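Local coordinates for adhesin LabA (Helicobacter pylori, PDB 6GMM), which probably acts as an outer-membrane adhesin whose lectin-like exodomain binds LacdiNAc-containing glycans of the gastric mucosa, at residues N23-Q28 with A382-N387; G40-S45 with K295-I300; N55-Q60 with A366-Q371; S390-L395 with Q429-N434. All coordinates share one frame; numbering follows the deposited sequence.

Contact 1 of 4, residues N23-Q28 with A382-N387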
loop_
_atom_site.group_PDB
_atom_site.type_symbol
_atom_site.label_atom_id
_atom_site.label_comp_id
_atom_site.label_asym_id
_atom_site.label_seq_id
_atom_site.Cartn_x
_atom_site.Cartn_y
_atom_site.Cartn_z
ATOM N N ASN A 23 5.188 4.161 30.645
ATOM C CA ASN A 23 4.364 4.619 31.743
ATOM C C ASN A 23 2.992 5.070 31.252
ATOM O O ASN A 23 1.988 4.564 31.753
ATOM C CB ASN A 23 5.050 5.712 32.548
ATOM C CG ASN A 23 4.347 5.952 33.854
ATOM O OD1 ASN A 23 3.948 5.014 34.554
ATOM N ND2 ASN A 23 4.097 7.209 34.153
ATOM N N ALA A 24 2.944 5.959 30.232
ATOM C CA ALA A 24 1.684 6.454 29.678
ATOM C C ALA A 24 0.814 5.301 29.183
ATOM O O ALA A 24 -0.403 5.355 29.338
ATOM C CB ALA A 24 1.946 7.450 28.556
ATOM N N LEU A 25 1.445 4.236 28.646
ATOM C CA LEU A 25 0.741 3.050 28.165
ATOM C C LEU A 25 0.158 2.205 29.285
ATOM O O LEU A 25 -0.970 1.734 29.152
ATOM C CB LEU A 25 1.611 2.190 27.223
ATOM C CG LEU A 25 1.870 2.765 25.838
ATOM C CD1 LEU A 25 2.989 2.020 25.131
ATOM C CD2 LEU A 25 0.605 2.827 25.015
ATOM N N ILE A 26 0.904 2.047 30.402
ATOM C CA ILE A 26 0.479 1.254 31.553
ATOM C C ILE A 26 -0.708 1.918 32.238
ATOM O O ILE A 26 -1.654 1.227 32.639
ATOM C CB ILE A 26 1.659 0.939 32.502
ATOM C CG1 ILE A 26 2.697 0.007 31.836
ATOM C CG2 ILE A 26 1.173 0.334 33.836
ATOM C CD1 ILE A 26 2.363 -1.546 31.861
ATOM N N ARG A 27 -0.679 3.266 32.293
ATOM C CA ARG A 27 -1.745 4.095 32.834
ATOM C C ARG A 27 -2.965 3.906 31.934
ATOM O O ARG A 27 -4.022 3.522 32.437
ATOM C CB ARG A 27 -1.304 5.575 32.933
ATOM C CG ARG A 27 -0.569 5.917 34.252
ATOM C CD ARG A 27 0.544 6.952 34.081
ATOM N NE ARG A 27 0.168 8.278 34.584
ATOM C CZ ARG A 27 0.903 9.023 35.414
ATOM N NH1 ARG A 27 0.466 10.212 35.809
ATOM N NH2 ARG A 27 2.076 8.585 35.854
ATOM N N GLN A 28 -2.781 4.049 30.592
ATOM C CA GLN A 28 -3.835 3.872 29.592
ATOM C C GLN A 28 -4.484 2.475 29.679
ATOM O O GLN A 28 -5.710 2.375 29.602
ATOM C CB GLN A 28 -3.271 4.102 28.196
ATOM C CG GLN A 28 -3.943 5.221 27.420
ATOM C CD GLN A 28 -3.426 5.303 25.993
ATOM O OE1 GLN A 28 -2.230 5.114 25.707
ATOM N NE2 GLN A 28 -4.319 5.607 25.058
ATOM N N ALA A 382 -2.945 -1.783 22.679
ATOM C CA ALA A 382 -3.273 -3.192 22.487
ATOM C C ALA A 382 -2.080 -4.110 22.808
ATOM O O ALA A 382 -2.272 -5.102 23.514
ATOM C CB ALA A 382 -3.770 -3.424 21.079
ATOM N N TYR A 383 -0.845 -3.739 22.387
ATOM C CA TYR A 383 0.338 -4.531 22.727
ATOM C C TYR A 383 0.606 -4.529 24.231
ATOM O O TYR A 383 0.969 -5.565 24.797
ATOM C CB TYR A 383 1.580 -4.082 21.933
ATOM C CG TYR A 383 2.818 -4.892 22.268
ATOM C CD1 TYR A 383 3.051 -6.128 21.667
ATOM C CD2 TYR A 383 3.732 -4.443 23.214
ATOM C CE1 TYR A 383 4.184 -6.880 21.976
ATOM C CE2 TYR A 383 4.874 -5.184 23.527
ATOM C CZ TYR A 383 5.096 -6.403 22.904
ATOM O OH TYR A 383 6.216 -7.137 23.219
ATOM N N THR A 384 0.415 -3.370 24.880
ATOM C CA THR A 384 0.614 -3.224 26.336
ATOM C C THR A 384 -0.407 -4.085 27.086
ATOM O O THR A 384 0.008 -4.877 27.929
ATOM C CB THR A 384 0.666 -1.740 26.762
ATOM O OG1 THR A 384 1.613 -1.044 25.942
ATOM C CG2 THR A 384 1.093 -1.560 28.205
ATOM N N LEU A 385 -1.714 -3.978 26.753
ATOM C CA LEU A 385 -2.775 -4.810 27.350
ATOM C C LEU A 385 -2.497 -6.295 27.121
ATOM O O LEU A 385 -2.684 -7.079 28.028
ATOM C CB LEU A 385 -4.147 -4.487 26.740
ATOM C CG LEU A 385 -4.877 -3.275 27.258
ATOM C CD1 LEU A 385 -6.055 -2.984 26.382
ATOM C CD2 LEU A 385 -5.360 -3.497 28.708
ATOM N N ALA A 386 -2.065 -6.685 25.904
ATOM C CA ALA A 386 -1.757 -8.080 25.584
ATOM C C ALA A 386 -0.601 -8.631 26.420
ATOM O O ALA A 386 -0.582 -9.827 26.716
ATOM C CB ALA A 386 -1.419 -8.207 24.128
ATOM N N ASN A 387 0.348 -7.756 26.809
ATOM C CA ASN A 387 1.530 -8.167 27.571
ATOM C C ASN A 387 1.707 -7.391 28.855
ATOM O O ASN A 387 2.847 -7.181 29.266
ATOM C CB ASN A 387 2.786 -8.006 26.696
ATOM C CG ASN A 387 2.733 -8.787 25.423
ATOM O OD1 ASN A 387 3.117 -9.963 25.372
ATOM N ND2 ASN A 387 2.251 -8.145 24.373
#
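L25 and T384 meet nearly at right angles, with the branched end of the threonine pushed against the root of the leucine. T384 OG1 meets L25 alone, 3.5 Å from both L25 CB and L25 CD1, while T384 CG2 reaches L25 CB and I26 CD1, each at 3.9 Å. A chi1 of -51° sets where the two branches lie, OG1 trans to the carbonyl carbon and CG2 trans to the backbone N. OG1 touches only hydrocarbon of L25 here; its polar need is met by N380 O, one turn back in its own helix. I26 starts off to the side of the contact, and the bend at its second torsion (chi2 -82°) carries CD1 across to the methyl of T384, again roughly perpendicular. This is a small helix-helix packing contact, made where helix 4-28 and helix 369-386 are each close to their C-terminal ends; L25 and T384 are closest by backbone, 6.5 Å between CA atoms. Next to it the chain breaks step at N387 before helix 388-408 begins. There N387 ND2 gives a 2.9 Å, nearly straight bond to Y383 O, reaching it in the carbonyl plane on a lone pair. The same ND2 lies 3.3 Å above one face of the Y383 ring, displaced toward the rim. F388 and Q391 of the following helix also pack on I26, and N380 on L25, while on the far flank of helix 369-386 A382 rests on M290 and F291 of helix 287-311.

Contact 2 of 4, residues G40-S45 with K295-I300; sequences GNLNAS and KAQAEI
The side-chain amide of Q297 reaches across to helix 32-50 and bonds there through both of its ends. OE1 accepts from S45 OG at 2.6 Å, a short bond lying in the amide carbonyl plane on a lone pair. NE2 donates one N-H to L42 O at 3.0 Å with an N-H...O angle of 170°; the acceptor lies almost in the amide plane, although NE2 itself is tilted 32° from the plane of the L42 carbonyl. Two bonds of opposite polarity fix the flip of the amide, with oxygen toward S45 and nitrogen toward L42. Two hydrocarbon contacts flank the bonds: L42 CD2 comes 3.8 Å from Q297 NE2, and S45 CB lies 3.3 Å from Q297 OE1. One step out, the torsions explain the reach. The Q297 chain runs extended beyond CG, whereas S45 holds OG between its backbone N and carbonyl carbon (chi1 55°), facing the glutamine. N293, one turn earlier in helix 287-311, binds NE2 through OD1, giving this buried nitrogen a second partner. L42 also packs on M290, N293 and A294. Helix 369-386 adds a third wall, with A378 against L42, Q371 against S45 and I375 against Q297, and helix 239-264 meets A296 and I300 of helix 287-311.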
loop_
_atom_site.group_PDB
_atom_site.type_symbol
_atom_site.label_atom_id
_atom_site.label_comp_id
_atom_site.label_asym_id
_atom_site.label_seq_id
_atom_site.Cartn_x
_atom_site.Cartn_y
_atom_site.Cartn_z
ATOM N N GLY A 40 -13.206 1.604 19.504
ATOM C CA GLY A 40 -14.164 2.320 18.664
ATOM C C GLY A 40 -13.462 2.996 17.500
ATOM O O GLY A 40 -13.973 2.980 16.369
ATOM N N ASN A 41 -12.238 3.537 17.747
ATOM C CA ASN A 41 -11.424 4.148 16.677
ATOM C C ASN A 41 -11.019 3.127 15.608
ATOM O O ASN A 41 -10.955 3.481 14.435
ATOM C CB ASN A 41 -10.140 4.755 17.229
ATOM C CG ASN A 41 -10.265 6.056 17.949
ATOM O OD1 ASN A 41 -11.238 6.806 17.807
ATOM N ND2 ASN A 41 -9.225 6.369 18.711
ATOM N N LEU A 42 -10.631 1.900 16.030
ATOM C CA LEU A 42 -10.189 0.854 15.107
ATOM C C LEU A 42 -11.340 0.351 14.277
ATOM O O LEU A 42 -11.169 0.150 13.076
ATOM C CB LEU A 42 -9.527 -0.329 15.823
ATOM C CG LEU A 42 -8.110 -0.158 16.335
ATOM C CD1 LEU A 42 -7.668 -1.407 17.132
ATOM C CD2 LEU A 42 -7.141 0.109 15.208
ATOM N N ASN A 43 -12.509 0.148 14.904
ATOM C CA ASN A 43 -13.722 -0.330 14.223
ATOM C C ASN A 43 -14.142 0.673 13.144
ATOM O O ASN A 43 -14.457 0.255 12.015
ATOM C CB ASN A 43 -14.847 -0.582 15.253
ATOM C CG ASN A 43 -16.161 -0.971 14.638
ATOM O OD1 ASN A 43 -17.023 -0.116 14.352
ATOM N ND2 ASN A 43 -16.328 -2.269 14.397
ATOM N N ALA A 44 -14.081 1.985 13.456
ATOM C CA ALA A 44 -14.405 3.063 12.513
ATOM C C ALA A 44 -13.399 3.110 11.362
ATOM O O ALA A 44 -13.824 3.073 10.211
ATOM C CB ALA A 44 -14.476 4.413 13.219
ATOM N N SER A 45 -12.078 3.123 11.647
ATOM C CA SER A 45 -11.093 3.116 10.553
ATOM C C SER A 45 -11.041 1.794 9.766
ATOM O O SER A 45 -10.662 1.817 8.586
ATOM C CB SER A 45 -9.705 3.524 11.030
ATOM O OG SER A 45 -9.254 2.718 12.102
ATOM N N LYS A 295 -2.175 -3.347 13.781
ATOM C CA LYS A 295 -0.913 -3.614 13.084
ATOM C C LYS A 295 -1.239 -3.739 11.588
ATOM O O LYS A 295 -0.602 -3.065 10.766
ATOM C CB LYS A 295 -0.273 -4.908 13.618
ATOM C CG LYS A 295 1.154 -5.139 13.144
ATOM C CD LYS A 295 1.747 -6.345 13.829
ATOM C CE LYS A 295 3.109 -6.677 13.282
ATOM N NZ LYS A 295 3.289 -8.140 13.179
ATOM N N ALA A 296 -2.311 -4.509 11.247
ATOM C CA ALA A 296 -2.742 -4.627 9.837
ATOM C C ALA A 296 -3.132 -3.273 9.252
ATOM O O ALA A 296 -2.593 -2.910 8.223
ATOM C CB ALA A 296 -3.884 -5.616 9.683
ATOM N N GLN A 297 -4.009 -2.507 9.919
ATOM C CA GLN A 297 -4.429 -1.180 9.449
ATOM C C GLN A 297 -3.230 -0.273 9.198
ATOM O O GLN A 297 -3.228 0.472 8.228
ATOM C CB GLN A 297 -5.375 -0.513 10.468
ATOM C CG GLN A 297 -6.718 -1.232 10.567
ATOM C CD GLN A 297 -7.763 -0.408 11.248
ATOM O OE1 GLN A 297 -7.814 0.817 11.106
ATOM N NE2 GLN A 297 -8.664 -1.077 11.943
ATOM N N ALA A 298 -2.207 -0.345 10.052
ATOM C CA ALA A 298 -1.013 0.472 9.865
ATOM C C ALA A 298 -0.237 0.031 8.643
ATOM O O ALA A 298 0.313 0.906 7.957
ATOM C CB ALA A 298 -0.135 0.446 11.102
ATOM N N GLU A 299 -0.205 -1.313 8.348
ATOM C CA GLU A 299 0.488 -1.877 7.160
ATOM C C GLU A 299 -0.159 -1.418 5.885
ATOM O O GLU A 299 0.531 -0.908 5.009
ATOM C CB GLU A 299 0.556 -3.411 7.172
ATOM C CG GLU A 299 1.959 -3.968 7.330
ATOM C CD GLU A 299 2.932 -3.690 6.200
ATOM O OE1 GLU A 299 3.488 -2.569 6.152
ATOM O OE2 GLU A 299 3.218 -4.630 5.425
ATOM N N ILE A 300 -1.498 -1.562 5.793
ATOM C CA ILE A 300 -2.314 -1.084 4.674
ATOM C C ILE A 300 -1.914 0.352 4.339
ATOM O O ILE A 300 -1.610 0.649 3.191
ATOM C CB ILE A 300 -3.807 -1.192 5.016
ATOM C CG1 ILE A 300 -4.224 -2.675 5.099
ATOM C CG2 ILE A 300 -4.653 -0.382 4.033
ATOM C CD1 ILE A 300 -5.573 -2.922 5.577
#

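Contact 3 of 4, residues N55-Q60 with A366-Q371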
loop_
_atom_site.group_PDB
_atom_site.type_symbol
_atom_site.label_atom_id
_atom_site.label_comp_id
_atom_site.label_asym_id
_atom_site.label_seq_id
_atom_site.Cartn_x
_atom_site.Cartn_y
_atom_site.Cartn_z
ATOM N N ASN A 55 -12.892 7.231 -0.092
ATOM C CA ASN A 55 -11.997 7.646 0.974
ATOM C C ASN A 55 -11.187 6.479 1.587
ATOM O O ASN A 55 -10.736 6.574 2.735
ATOM C CB ASN A 55 -12.776 8.455 2.010
ATOM C CG ASN A 55 -13.450 9.661 1.387
ATOM O OD1 ASN A 55 -12.799 10.531 0.789
ATOM N ND2 ASN A 55 -14.775 9.695 1.442
ATOM N N SER A 56 -10.958 5.403 0.806
ATOM C CA SER A 56 -10.121 4.315 1.286
ATOM C C SER A 56 -8.781 4.304 0.577
ATOM O O SER A 56 -8.747 3.962 -0.600
ATOM C CB SER A 56 -10.790 2.955 1.147
ATOM O OG SER A 56 -9.806 1.940 1.293
ATOM N N PRO A 57 -7.659 4.577 1.283
ATOM C CA PRO A 57 -6.342 4.467 0.634
ATOM C C PRO A 57 -6.045 3.044 0.144
ATOM O O PRO A 57 -5.302 2.906 -0.815
ATOM C CB PRO A 57 -5.360 4.903 1.718
ATOM C CG PRO A 57 -6.194 5.654 2.736
ATOM C CD PRO A 57 -7.529 4.988 2.703
ATOM N N ALA A 58 -6.669 2.008 0.739
ATOM C CA ALA A 58 -6.481 0.612 0.326
ATOM C C ALA A 58 -7.098 0.441 -1.094
ATOM O O ALA A 58 -6.389 0.148 -2.059
ATOM C CB ALA A 58 -7.163 -0.313 1.324
ATOM N N TYR A 59 -8.404 0.745 -1.220
ATOM C CA TYR A 59 -9.138 0.715 -2.480
ATOM C C TYR A 59 -8.473 1.593 -3.541
ATOM O O TYR A 59 -8.231 1.098 -4.632
ATOM C CB TYR A 59 -10.588 1.148 -2.255
ATOM C CG TYR A 59 -11.457 0.919 -3.470
ATOM C CD1 TYR A 59 -12.118 -0.292 -3.661
ATOM C CD2 TYR A 59 -11.666 1.933 -4.402
ATOM C CE1 TYR A 59 -12.971 -0.484 -4.744
ATOM C CE2 TYR A 59 -12.540 1.763 -5.468
ATOM C CZ TYR A 59 -13.156 0.539 -5.663
ATOM O OH TYR A 59 -13.989 0.376 -6.734
ATOM N N GLN A 60 -8.138 2.870 -3.226
ATOM C CA GLN A 60 -7.465 3.732 -4.210
ATOM C C GLN A 60 -6.101 3.168 -4.561
ATOM O O GLN A 60 -5.689 3.317 -5.699
ATOM C CB GLN A 60 -7.306 5.175 -3.717
ATOM C CG GLN A 60 -8.620 5.841 -3.338
ATOM C CD GLN A 60 -9.490 6.008 -4.548
ATOM O OE1 GLN A 60 -9.064 6.558 -5.562
ATOM N NE2 GLN A 60 -10.708 5.491 -4.482
ATOM N N ALA A 366 -4.027 11.675 2.808
ATOM C CA ALA A 366 -4.041 12.935 3.564
ATOM C C ALA A 366 -5.295 13.042 4.447
ATOM O O ALA A 366 -5.184 13.438 5.607
ATOM C CB ALA A 366 -3.966 14.121 2.615
ATOM N N HIS A 367 -6.473 12.650 3.920
ATOM C CA HIS A 367 -7.721 12.690 4.685
ATOM C C HIS A 367 -7.768 11.611 5.754
ATOM O O HIS A 367 -8.628 11.680 6.627
ATOM C CB HIS A 367 -8.946 12.604 3.776
ATOM C CG HIS A 367 -9.285 13.902 3.104
ATOM N ND1 HIS A 367 -8.939 14.144 1.777
ATOM C CD2 HIS A 367 -9.942 14.986 3.590
ATOM C CE1 HIS A 367 -9.394 15.357 1.501
ATOM N NE2 HIS A 367 -10.011 15.904 2.557
ATOM N N PHE A 368 -6.852 10.622 5.695
ATOM C CA PHE A 368 -6.781 9.547 6.695
ATOM C C PHE A 368 -5.874 9.889 7.914
ATOM O O PHE A 368 -5.661 9.026 8.784
ATOM C CB PHE A 368 -6.332 8.238 6.044
ATOM C CG PHE A 368 -7.016 7.024 6.613
ATOM C CD1 PHE A 368 -8.359 6.775 6.351
ATOM C CD2 PHE A 368 -6.307 6.096 7.360
ATOM C CE1 PHE A 368 -8.987 5.627 6.849
ATOM C CE2 PHE A 368 -6.934 4.946 7.859
ATOM C CZ PHE A 368 -8.273 4.725 7.611
ATOM N N GLY A 369 -5.377 11.140 7.943
ATOM C CA GLY A 369 -4.464 11.697 8.937
ATOM C C GLY A 369 -4.802 11.417 10.387
ATOM O O GLY A 369 -4.016 10.769 11.093
ATOM N N ASP A 370 -5.991 11.901 10.822
ATOM C CA ASP A 370 -6.535 11.740 12.180
ATOM C C ASP A 370 -6.581 10.250 12.548
ATOM O O ASP A 370 -5.993 9.839 13.556
ATOM C CB ASP A 370 -7.966 12.325 12.258
ATOM C CG ASP A 370 -8.096 13.839 12.188
ATOM O OD1 ASP A 370 -7.047 14.532 12.191
ATOM O OD2 ASP A 370 -9.254 14.337 12.169
ATOM N N GLN A 371 -7.243 9.451 11.687
ATOM C CA GLN A 371 -7.429 8.010 11.815
ATOM C C GLN A 371 -6.113 7.258 11.956
ATOM O O GLN A 371 -6.044 6.288 12.709
ATOM C CB GLN A 371 -8.211 7.469 10.587
ATOM C CG GLN A 371 -9.714 7.645 10.750
ATOM C CD GLN A 371 -10.513 7.340 9.516
ATOM O OE1 GLN A 371 -11.268 6.363 9.459
ATOM N NE2 GLN A 371 -10.437 8.226 8.537
#
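Apolar packing carries the contact, as the P57 and F368 side chains cross at about a right angle. P57 CD lies 4.1 Å above one face of the phenyl ring, displaced toward its rim and nearest to F368 CD1, while P57 CG is 4.2 Å from both F368 CB and F368 CG. The opposite face is taken by Q371 of the same segment, whose CB sits 3.8 Å above the ring centre, leaving the phenyl between a proline and an aliphatic methylene. N55 adds a looser van der Waals approach through its carbonyl O, placed obliquely to the ring.

Polar bonds shape the start of helix 57-76. S56 is its N-cap: the side-chain OG accepts from Y59 N at 3.1 Å in a nearly straight bond, and more weakly from A58 N. The same hydroxyl is bonded to L49 O, tying the start of this helix to the end of helix 32-50. P57, with no N-H to offer, occupies the first position of the helix.

A backbone turn places the other partner. This type I beta turn from A366 to G369, closed by G369 N to A366 O at 3.3 Å, joins helix 354-366 to helix 369-386 and projects F368 inward from the bend.

L49 of helix 32-50 touches both P57 and F368, as does L301 of helix 287-311, while S364 and I365 of helix 354-366 pack against P57.

Contact 4 of 4, residues S390-L395 with Q429-N434; sequences SQYQKL and QGIQDN
With CG of Y392 trans to the backbone N (chi1 -177°), the phenol stretches from helix 388-408 to the carbonyl of D433. Q432 contributes a chain bent at chi2 (-91°), which turns its amide toward the tyrosine. The receiving segment is the end of the loop and the start of the second strand in a beta hairpin, where strands 419-423 and 433-437 pair antiparallel; Q432 is backbone-bonded to N424, and N434 to K422. Y392 OH donates to D433 O at 2.7 Å, approaching in the carbonyl plane on a lone pair. I431 offers CG2 at 3.7 Å from Y392 CZ, oblique to the ring. G430 O, at the margin of the contact, is hydrogen-bonded to Y281 OH, and Y281 also touches the Y392 side chain. I26 of helix 4-28 and Y435 of the hairpin pack on the same tyrosine, joining helix and hairpin around one buried ring. The Q432 amide lies almost coplanar with that ring, 16° between planes, with NE2 at its edge, 3.3 Å from Y392 CE2.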
loop_
_atom_site.group_PDB
_atom_site.type_symbol
_atom_site.label_atom_id
_atom_site.label_comp_id
_atom_site.label_asym_id
_atom_site.label_seq_id
_atom_site.Cartn_x
_atom_site.Cartn_y
_atom_site.Cartn_z
ATOM N N SER A 390 4.284 -8.495 31.861
ATOM C CA SER A 390 5.654 -8.303 31.381
ATOM C C SER A 390 6.017 -6.841 31.144
ATOM O O SER A 390 7.148 -6.440 31.412
ATOM C CB SER A 390 5.861 -9.079 30.086
ATOM O OG SER A 390 7.169 -8.824 29.606
ATOM N N GLN A 391 5.079 -6.065 30.595
ATOM C CA GLN A 391 5.263 -4.645 30.304
ATOM C C GLN A 391 5.379 -3.824 31.582
ATOM O O GLN A 391 6.224 -2.932 31.664
ATOM C CB GLN A 391 4.133 -4.127 29.399
ATOM C CG GLN A 391 4.242 -4.532 27.918
ATOM C CD GLN A 391 5.515 -4.016 27.274
ATOM O OE1 GLN A 391 5.578 -2.878 26.794
ATOM N NE2 GLN A 391 6.564 -4.841 27.260
ATOM N N TYR A 392 4.581 -4.175 32.605
ATOM C CA TYR A 392 4.597 -3.526 33.914
ATOM C C TYR A 392 5.907 -3.804 34.658
ATOM O O TYR A 392 6.495 -2.878 35.222
ATOM C CB TYR A 392 3.335 -3.882 34.719
ATOM C CG TYR A 392 3.207 -3.207 36.071
ATOM C CD1 TYR A 392 3.329 -1.823 36.200
ATOM C CD2 TYR A 392 2.872 -3.937 37.206
ATOM C CE1 TYR A 392 3.204 -1.197 37.444
ATOM C CE2 TYR A 392 2.760 -3.327 38.451
ATOM C CZ TYR A 392 2.914 -1.956 38.564
ATOM O OH TYR A 392 2.763 -1.357 39.789
ATOM N N GLN A 393 6.401 -5.059 34.592
ATOM C CA GLN A 393 7.691 -5.483 35.157
ATOM C C GLN A 393 8.805 -4.674 34.467
ATOM O O GLN A 393 9.751 -4.262 35.124
ATOM C CB GLN A 393 7.923 -6.981 34.879
ATOM C CG GLN A 393 9.175 -7.544 35.532
ATOM C CD GLN A 393 9.327 -9.019 35.293
ATOM O OE1 GLN A 393 10.067 -9.455 34.403
ATOM N NE2 GLN A 393 8.647 -9.826 36.100
ATOM N N LYS A 394 8.679 -4.451 33.148
ATOM C CA LYS A 394 9.650 -3.682 32.360
ATOM C C LYS A 394 9.758 -2.209 32.844
ATOM O O LYS A 394 10.867 -1.667 32.897
ATOM C CB LYS A 394 9.347 -3.778 30.855
ATOM N N LEU A 395 8.621 -1.611 33.280
ATOM C CA LEU A 395 8.537 -0.238 33.812
ATOM C C LEU A 395 9.378 -0.110 35.080
ATOM O O LEU A 395 10.055 0.909 35.282
ATOM C CB LEU A 395 7.064 0.137 34.094
ATOM C CG LEU A 395 6.746 1.590 34.524
ATOM C CD1 LEU A 395 7.271 2.616 33.498
ATOM C CD2 LEU A 395 5.255 1.773 34.707
ATOM N N GLN A 429 -6.934 -2.797 41.053
ATOM C CA GLN A 429 -6.429 -3.282 39.745
ATOM C C GLN A 429 -5.149 -4.130 39.847
ATOM O O GLN A 429 -4.774 -4.768 38.872
ATOM C CB GLN A 429 -6.187 -2.094 38.792
ATOM C CG GLN A 429 -7.456 -1.317 38.472
ATOM C CD GLN A 429 -7.222 -0.066 37.668
ATOM O OE1 GLN A 429 -6.536 0.875 38.105
ATOM N NE2 GLN A 429 -7.854 -0.010 36.494
ATOM N N GLY A 430 -4.473 -4.103 40.996
ATOM C CA GLY A 430 -3.233 -4.848 41.198
ATOM C C GLY A 430 -1.977 -4.147 40.716
ATOM O O GLY A 430 -0.959 -4.800 40.446
ATOM N N ILE A 431 -2.056 -2.809 40.596
ATOM C CA ILE A 431 -0.959 -1.923 40.199
ATOM C C ILE A 431 -0.516 -1.241 41.509
ATOM O O ILE A 431 -0.896 -0.101 41.809
ATOM C CB ILE A 431 -1.365 -0.930 39.059
ATOM C CG1 ILE A 431 -1.926 -1.687 37.823
ATOM C CG2 ILE A 431 -0.180 -0.018 38.656
ATOM C CD1 ILE A 431 -2.963 -0.900 37.019
ATOM N N GLN A 432 0.243 -2.005 42.311
ATOM C CA GLN A 432 0.746 -1.601 43.627
ATOM C C GLN A 432 1.756 -0.451 43.572
ATOM O O GLN A 432 1.934 0.240 44.571
ATOM C CB GLN A 432 1.311 -2.806 44.411
ATOM C CG GLN A 432 2.511 -3.511 43.770
ATOM C CD GLN A 432 2.102 -4.644 42.858
ATOM O OE1 GLN A 432 1.762 -5.745 43.309
ATOM N NE2 GLN A 432 2.146 -4.410 41.555
ATOM N N ASP A 433 2.432 -0.255 42.426
ATOM C CA ASP A 433 3.414 0.821 42.299
ATOM C C ASP A 433 3.042 1.769 41.179
ATOM O O ASP A 433 2.805 1.349 40.038
ATOM C CB ASP A 433 4.845 0.278 42.151
ATOM C CG ASP A 433 5.403 -0.278 43.446
ATOM O OD1 ASP A 433 5.128 -1.457 43.749
ATOM O OD2 ASP A 433 6.094 0.478 44.171
ATOM N N ASN A 434 2.917 3.043 41.546
ATOM C CA ASN A 434 2.571 4.124 40.648
ATOM C C ASN A 434 3.855 4.847 40.312
ATOM O O ASN A 434 4.533 5.356 41.207
ATOM C CB ASN A 434 1.551 5.050 41.304
ATOM C CG ASN A 434 0.131 4.789 40.868
ATOM O OD1 ASN A 434 -0.301 3.637 40.684
ATOM N ND2 ASN A 434 -0.630 5.864 40.701
#

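How the contacts relate
Helix 4-28 leads into the widest loop, opened at residues 23-28 and closed by contact 1 at helix 369-386. Contacts 2 and 3 are both nested within it. They open on the successive helices 32-50 and 57-76 and cross along the chain, because contact 2 closes at helix 287-311 before contact 3 closes at residues 366-371. In space they adjoin, I300 against A58 and S45 O near the F368 ring. Contacts 1 and 3 both use helix 369-386, with centres about 27 Å apart. Contact 4 follows in series, closing a short loop between helix 388-408 and the hairpin of strands 419-423 and 433-437; it touches contact 1 where N23 meets L395.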